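DUF2020 domain-containing protein (Corynebacterium diphtheriae, PDB 3V7B) is of unknown function and carries a DUF2020 domain, a family grouped with the Mog1p/PsbP clan. Local coordinates at residues E79-A82 / I83-V86; A142-A145 / I146-G150. All coordinates share one frame; numbering follows the deposited sequence.

Interaction 1. Residues E79-A82 / I83-V86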
loop_
_atom_site.group_PDB
_atom_site.type_symbol
_atom_site.label_atom_id
_atom_site.label_comp_id
_atom_site.label_asym_id
_atom_site.label_seq_id
_atom_site.Cartn_x
_atom_site.Cartn_y
_atom_site.Cartn_z
ATOM N N GLU A 79 -9.878 14.298 6.259
ATOM C CA GLU A 79 -8.931 13.603 7.146
ATOM C C GLU A 79 -9.663 12.496 7.886
ATOM O O GLU A 79 -9.138 11.378 8.036
ATOM C CB GLU A 79 -8.273 14.595 8.120
ATOM C CG GLU A 79 -7.491 13.953 9.196
ATOM C CD GLU A 79 -6.569 14.920 9.888
ATOM O OE1 GLU A 79 -6.071 14.453 10.901
ATOM O OE2 GLU A 79 -6.368 16.086 9.417
ATOM N N GLU A 80 -10.896 12.786 8.303
ATOM C CA GLU A 80 -11.743 11.766 8.929
ATOM C C GLU A 80 -11.844 10.510 8.090
ATOM O O GLU A 80 -11.776 9.382 8.599
ATOM C CB GLU A 80 -13.175 12.295 9.149
ATOM C CG GLU A 80 -14.056 11.331 9.933
ATOM C CD GLU A 80 -13.563 11.173 11.384
ATOM O OE1 GLU A 80 -12.519 10.521 11.628
ATOM O OE2 GLU A 80 -14.196 11.742 12.309
ATOM N N GLU A 81 -12.090 10.713 6.804
ATOM C CA GLU A 81 -12.185 9.571 5.908
ATOM C C GLU A 81 -10.806 8.871 5.698
ATOM O O GLU A 81 -10.764 7.664 5.525
ATOM C CB GLU A 81 -12.836 9.982 4.575
ATOM C CG GLU A 81 -14.363 10.045 4.657
ATOM C CD GLU A 81 -14.960 8.617 4.742
ATOM O OE1 GLU A 81 -14.579 7.745 3.936
ATOM O OE2 GLU A 81 -15.820 8.349 5.596
ATOM N N ALA A 82 -9.719 9.642 5.668
ATOM C CA ALA A 82 -8.387 9.046 5.581
ATOM C C ALA A 82 -8.128 8.210 6.821
ATOM O O ALA A 82 -7.535 7.166 6.747
ATOM C CB ALA A 82 -7.303 10.048 5.409
ATOM N N ILE A 83 -8.591 8.659 7.975
ATOM C CA ILE A 83 -8.443 7.859 9.215
ATOM C C ILE A 83 -9.256 6.579 9.148
ATOM O O ILE A 83 -8.844 5.539 9.655
ATOM C CB ILE A 83 -8.791 8.718 10.501
ATOM C CG1 ILE A 83 -7.785 9.823 10.709
ATOM C CG2 ILE A 83 -8.879 7.843 11.739
ATOM C CD1 ILE A 83 -8.223 11.039 11.578
ATOM N N ARG A 84 -10.423 6.625 8.530
ATOM C CA ARG A 84 -11.288 5.445 8.399
ATOM C C ARG A 84 -10.597 4.361 7.579
ATOM O O ARG A 84 -10.629 3.158 7.922
ATOM C CB ARG A 84 -12.588 5.902 7.735
ATOM C CG ARG A 84 -13.671 4.848 7.685
ATOM C CD ARG A 84 -14.930 5.415 7.041
ATOM N NE ARG A 84 -15.978 4.436 7.070
ATOM C CZ ARG A 84 -17.102 4.508 6.357
ATOM N NH1 ARG A 84 -17.357 5.546 5.558
ATOM N NH2 ARG A 84 -17.979 3.546 6.471
ATOM N N VAL A 85 -9.938 4.768 6.513
ATOM C CA VAL A 85 -9.104 3.872 5.667
ATOM C C VAL A 85 -8.001 3.212 6.516
ATOM O O VAL A 85 -7.863 1.986 6.570
ATOM C CB VAL A 85 -8.416 4.630 4.500
ATOM C CG1 VAL A 85 -7.481 3.693 3.712
ATOM C CG2 VAL A 85 -9.485 5.209 3.542
ATOM N N VAL A 86 -7.250 4.041 7.215
ATOM C CA VAL A 86 -6.163 3.554 8.001
ATOM C C VAL A 86 -6.648 2.569 9.106
ATOM O O VAL A 86 -6.055 1.524 9.297
ATOM C CB VAL A 86 -5.336 4.717 8.570
ATOM C CG1 VAL A 86 -4.375 4.205 9.622
ATOM C CG2 VAL A 86 -4.559 5.486 7.481
#
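Glu81 and Arg84, one turn apart on helix 79-89, join in an i to i+3 salt bridge along a helix that packs on the sheet: Arg84 NH1 donates to Glu81 OE2 at 3.2 Å, with an N-H...O angle of 160°. OE2 uses its syn lone pair and meets the edge of the guanidinium. The two planes stand nearly perpendicular, 88° apart. The side chains run side by side in the same direction. Arg84 is extended from CG to NE, while Glu81 bends at chi2 (-72°), and this bend carries the carboxylate alongside the arginine chain. Glu81 OE2 also lies 3.4 Å from Arg84 CD.

Four backbone bonds of the i to i+4 kind hold the turn. The shortest runs from Ile83 N to Glu79 O, 2.8 Å. Packing follows the same spacing: Ile83 CD1 touches Glu79 CG at 3.8 Å, and Ile83 CG1 rests 3.4 Å from Glu79 O.

At the helix start, Ser78 OG bonds Glu81 N. Arg84 also makes a cation-pi contact with Phe12, so its charge has a second partner. Toward the antiparallel sheet, Ala82, Ile83 and Val86 touch Gln120 of strand 114-121, and Val85 packs on Ala125 and Val127 of strand 124-130.

Interaction 2. Residues A142-A145 / I146-G150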
loop_
_atom_site.group_PDB
_atom_site.type_symbol
_atom_site.label_atom_id
_atom_site.label_comp_id
_atom_site.label_asym_id
_atom_site.label_seq_id
_atom_site.Cartn_x
_atom_site.Cartn_y
_atom_site.Cartn_z
ATOM N N ALA A 142 6.203 1.676 2.180
ATOM C CA ALA A 142 5.368 2.870 2.389
ATOM C C ALA A 142 6.204 4.116 2.415
ATOM O O ALA A 142 5.854 5.133 1.782
ATOM C CB ALA A 142 4.565 2.781 3.654
ATOM N N LYS A 143 7.287 4.097 3.167
ATOM C CA LYS A 143 8.193 5.239 3.241
ATOM C C LYS A 143 8.769 5.633 1.896
ATOM O O LYS A 143 8.832 6.806 1.568
ATOM C CB LYS A 143 9.304 4.951 4.238
ATOM C CG LYS A 143 8.777 4.912 5.659
ATOM C CD LYS A 143 9.899 4.580 6.665
ATOM C CE LYS A 143 10.617 5.843 7.106
ATOM N NZ LYS A 143 11.942 5.956 6.455
ATOM N N GLU A 144 9.136 4.640 1.102
ATOM C CA GLU A 144 9.695 4.887 -0.201
ATOM C C GLU A 144 8.687 5.486 -1.138
ATOM O O GLU A 144 9.012 6.463 -1.846
ATOM C CB GLU A 144 10.266 3.602 -0.790
ATOM C CG GLU A 144 10.930 3.709 -2.171
ATOM C CD GLU A 144 12.032 4.772 -2.280
ATOM O OE1 GLU A 144 12.636 5.160 -1.260
ATOM O OE2 GLU A 144 12.261 5.237 -3.430
ATOM N N ALA A 145 7.454 4.974 -1.117
ATOM C CA ALA A 145 6.379 5.526 -1.973
ATOM C C ALA A 145 6.122 6.969 -1.577
ATOM O O ALA A 145 6.073 7.862 -2.441
ATOM C CB ALA A 145 5.071 4.666 -1.845
ATOM N N ILE A 146 5.991 7.224 -0.270
ATOM C CA ILE A 146 5.778 8.568 0.202
ATOM C C ILE A 146 6.913 9.522 -0.246
ATOM O O ILE A 146 6.634 10.629 -0.662
ATOM C CB ILE A 146 5.579 8.596 1.729
ATOM C CG1 ILE A 146 4.191 7.969 2.095
ATOM C CG2 ILE A 146 5.741 10.058 2.242
ATOM C CD1 ILE A 146 4.017 7.625 3.589
ATOM N N ALA A 147 8.177 9.097 -0.068
ATOM C CA ALA A 147 9.291 9.907 -0.565
ATOM C C ALA A 147 9.220 10.147 -2.101
ATOM O O ALA A 147 9.358 11.254 -2.596
ATOM C CB ALA A 147 10.592 9.199 -0.173
ATOM N N ARG A 148 9.031 9.093 -2.872
ATOM C CA ARG A 148 8.986 9.223 -4.331
ATOM C C ARG A 148 7.831 10.084 -4.816
ATOM O O ARG A 148 7.964 10.771 -5.822
ATOM C CB ARG A 148 8.970 7.856 -5.016
ATOM C CG ARG A 148 10.297 7.129 -4.959
ATOM C CD ARG A 148 11.236 7.730 -5.994
ATOM N NE ARG A 148 10.795 7.441 -7.350
ATOM C CZ ARG A 148 11.059 6.282 -7.971
ATOM N NH1 ARG A 148 11.790 5.327 -7.392
ATOM N NH2 ARG A 148 10.629 6.076 -9.193
ATOM N N LEU A 149 6.705 10.029 -4.133
ATOM C CA LEU A 149 5.564 10.879 -4.548
ATOM C C LEU A 149 5.593 12.312 -4.008
ATOM O O LEU A 149 4.773 13.122 -4.372
ATOM C CB LEU A 149 4.234 10.189 -4.114
ATOM C CG LEU A 149 3.976 8.920 -4.920
ATOM C CD1 LEU A 149 2.992 7.974 -4.146
ATOM C CD2 LEU A 149 3.534 9.254 -6.339
ATOM N N GLY A 150 6.516 12.631 -3.106
ATOM C CA GLY A 150 6.572 13.961 -2.552
ATOM C C GLY A 150 5.386 14.255 -1.631
ATOM O O GLY A 150 4.980 15.386 -1.548
#
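Glu144 and Arg148 meet one helical turn apart in a local contact within the last turns of helix 135-149, the helix that ends the fold and packs on the antiparallel sheet. The touch is largely between the carboxylate and the aliphatic part of the arginine. Glu144 OE2 lies 3.1 Å from Arg148 CG. The charged ends are farther apart: Glu144 OE2 to Arg148 NH1 is 4.0 Å, a long salt bridge. At this length the charges probably attract without a firm hydrogen bond. OE2 sits at the guanidinium edge, near its plane, and the two flat groups are turned 70° from each other. Arg148 CG stands beside its own backbone N (chi1 -73°), which sets it against the carboxylate. Bends at chi2 (-78°) and chi3 then fold the rest of the chain.

The backbone carries the firmer bonds. Ile146 N, Ala147 N, Arg148 N and Leu149 N each donate to the carbonyl oxygen four residues earlier. Arg148 N to Glu144 O and Leu149 N to Ala145 O both measure 2.8 Å. Around Ala145 O, Leu149 CG also comes to 3.4 Å. Nearly one turn earlier, Ile146 CG1 lies 3.3 Å from Ala142 O.

The inner face is hydrophobic. Ala142 touches Tyr117 and Val128, and Ile146 reaches Val119, Val126 and Trp104. On another flank, Ala145 rests on Tyr30 and Glu144 on Leu31.

Gly150 N bonds Ala147 O at 3.2 Å. Gly150 has positive phi, and two bonds run back into the last turn. This is a Schellman motif, a common C-terminal ending of an alpha-helix.

How the interactions relate
From the N terminus, helix 33-40 and strands 46-50, 57-61 and 69-75 come before helix 79-89, which holds interaction 1. The chain then runs through strands 96-98, 105-111, 114-121 and 124-130 before helix 135-149, which carries interaction 2 at its end. The two contacts follow in series and neither nest nor cross. Each spans a single continuous helical stretch and closes no loop beyond a helical turn. The nearest atoms of interactions 1 and 2 are about 10 Å apart, so they do not touch. The residues they meet on strands 114-121 and 124-130 are of alternate parity. The helices therefore lie on opposite faces of the sheet, which is sandwiched between them.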